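Local coordinates for protein pseudoalteromonas arctica PAMC 21717 (Pseudoalteromonas arctica, PDB 5YL7) that probably cleaves peptide bonds as a cold-active, calcium-binding serine protease of the subtilase family from a psychrophilic bacterium, at residues Ala38-Gly43 with Ile168-Gly173. Sequence-based numbering, arbitrary orientation.
Sequences AVLDTG and INMSLG
At the probable catalytic centre of this subtilase, two parallel strands run side by side and then part, and a water fills in between Asp41 and Ser171. The pairing is clearest at Ala38-Ile168 and Val39-Asn169. Asn169 N donates to Ala38 O over 2.9 Å, and Leu40 N returns a bond to Asn169 O at 3.0 Å, the N-H...O angles being 174° and 171°. Leu40-Met170 is already loose, and the CA-CA spacing widens to 6.8 Å at Asp41 and Ser171. There the water accepts from Ser171 N and lies 2.8 Å from both Leu40 O and Asp41 OD2, which compete with other acceptors for its two protons.

Within the central parallel sheet of the subtilisin-like fold, strand 36-41 lies between 126-131 and 167-170. Helix 140-150 packs on Ala38, Leu40 and Met170. Leu40 and Met170 lie alongside one another, Leu40 CB 4.0 Å from Met170 CG. Leu40 CG stands beside its own backbone N (chi1 -85°), and from there the methyls divide: CD1 meets Ile168 CG2, while CD2 reaches Met170 CG and SD. On the other face, Val39 and Asn169 touch helix 100-109, and Asn169 also helix 280-297.

Asp41 OD1 takes Thr42 N on its anti lone pair at 2.8 Å and also bonds His100 ND1, consistent with a charge relay completed by Ser281. These two bonds should restrain the carboxylate's rotation, the water being a possible third hold. Ser171, just past the strand, gives its OG to the main-chain O of Ser281, the presumed nucleophile. Ser171-Gly173 probably lines the substrate cleft, as in subtilisin; Leu172 CD2 packs 3.5 Å from Leu40 O.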
loop_
_atom_site.group_PDB
_atom_site.type_symbol
_atom_site.label_atom_id
_atom_site.label_comp_id
_atom_site.label_asym_id
_atom_site.label_seq_id
_atom_site.Cartn_x
_atom_site.Cartn_y
_atom_site.Cartn_z
ATOM N N ALA A 38 -6.603 4.323 -4.171
ATOM C CA ALA A 38 -6.834 4.869 -2.823
ATOM C C ALA A 38 -5.879 4.189 -1.857
ATOM O O ALA A 38 -5.822 2.959 -1.808
ATOM C CB ALA A 38 -8.292 4.719 -2.455
ATOM N N VAL A 39 -5.173 4.977 -1.081
ATOM C CA VAL A 39 -4.216 4.482 -0.073
ATOM C C VAL A 39 -4.820 4.761 1.278
ATOM O O VAL A 39 -4.960 5.940 1.673
ATOM C CB VAL A 39 -2.846 5.119 -0.244
ATOM C CG1 VAL A 39 -1.969 4.824 0.918
ATOM C CG2 VAL A 39 -2.234 4.688 -1.540
ATOM N N LEU A 40 -5.269 3.709 1.977
ATOM C CA LEU A 40 -5.943 3.819 3.277
ATOM C C LEU A 40 -4.904 3.642 4.331
ATOM O O LEU A 40 -4.390 2.522 4.482
ATOM C CB LEU A 40 -7.053 2.765 3.388
ATOM C CG LEU A 40 -8.399 3.138 2.783
ATOM C CD1 LEU A 40 -8.298 3.379 1.286
ATOM C CD2 LEU A 40 -9.405 2.015 3.031
ATOM N N ASP A 41 -4.504 4.703 5.025
ATOM C CA ASP A 41 -3.267 4.680 5.788
ATOM C C ASP A 41 -3.276 5.813 6.764
ATOM O O ASP A 41 -4.351 6.338 7.187
ATOM C CB ASP A 41 -2.071 4.628 4.794
ATOM C CG ASP A 41 -0.940 3.887 5.294
ATOM O OD1 ASP A 41 -0.328 4.295 6.302
ATOM O OD2 ASP A 41 -0.512 2.894 4.681
ATOM N N THR A 42 -2.066 6.284 7.135
ATOM C CA THR A 42 -1.911 7.335 8.135
ATOM C C THR A 42 -2.122 8.750 7.581
ATOM O O THR A 42 -2.009 9.708 8.346
ATOM C CB THR A 42 -0.532 7.240 8.848
ATOM O OG1 THR A 42 0.492 7.580 7.852
ATOM C CG2 THR A 42 -0.250 5.886 9.390
ATOM N N GLY A 43 -2.409 8.855 6.293
ATOM C CA GLY A 43 -2.373 10.107 5.602
ATOM C C GLY A 43 -1.123 10.343 4.856
ATOM O O GLY A 43 -0.316 9.408 4.684
ATOM N N ILE A 168 -7.775 -0.255 -4.166
ATOM C CA ILE A 168 -7.547 0.140 -2.751
ATOM C C ILE A 168 -6.322 -0.579 -2.303
ATOM O O ILE A 168 -6.169 -1.810 -2.492
ATOM C CB ILE A 168 -8.739 -0.217 -1.893
ATOM C CG1 ILE A 168 -9.884 0.830 -2.114
ATOM C CG2 ILE A 168 -8.417 -0.358 -0.446
ATOM C CD1 ILE A 168 -11.209 0.356 -1.607
ATOM N N ASN A 169 -5.439 0.138 -1.618
ATOM C CA ASN A 169 -4.309 -0.437 -0.851
ATOM C C ASN A 169 -4.528 -0.271 0.616
ATOM O O ASN A 169 -4.751 0.852 1.101
ATOM C CB ASN A 169 -2.985 0.234 -1.289
ATOM C CG ASN A 169 -1.801 -0.424 -0.659
ATOM O OD1 ASN A 169 -1.244 -1.373 -1.209
ATOM N ND2 ASN A 169 -1.427 0.020 0.580
ATOM N N MET A 170 -4.470 -1.363 1.368
ATOM C CA MET A 170 -4.533 -1.347 2.839
ATOM C C MET A 170 -3.308 -2.019 3.354
ATOM O O MET A 170 -3.194 -3.252 3.586
ATOM C CB MET A 170 -5.766 -2.088 3.415
ATOM C CG MET A 170 -7.019 -1.197 3.217
ATOM S SD MET A 170 -8.445 -1.816 4.199
ATOM C CE MET A 170 -8.620 -2.623 3.005
ATOM N N SER A 171 -2.324 -1.196 3.741
ATOM C CA SER A 171 -1.055 -1.621 4.392
ATOM C C SER A 171 -1.265 -1.512 5.876
ATOM O O SER A 171 -0.662 -0.652 6.564
ATOM C CB SER A 171 0.056 -0.737 3.901
ATOM O OG SER A 171 0.437 -1.074 2.597
ATOM N N LEU A 172 -2.162 -2.289 6.433
ATOM C CA LEU A 172 -2.625 -2.193 7.834
ATOM C C LEU A 172 -3.242 -3.469 8.254
ATOM O O LEU A 172 -3.591 -4.321 7.386
ATOM C CB LEU A 172 -3.579 -0.970 7.987
ATOM C CG LEU A 172 -4.886 -1.062 7.176
ATOM C CD1 LEU A 172 -5.950 -1.987 7.820
ATOM C CD2 LEU A 172 -5.556 0.281 6.961
ATOM N N GLY A 173 -3.362 -3.677 9.529
ATOM C CA GLY A 173 -4.103 -4.844 10.013
ATOM C C GLY A 173 -3.937 -5.091 11.474
ATOM O O GLY A 173 -3.368 -4.281 12.219
HETATM O O HOH W 1 -2.281 1.585 2.952
#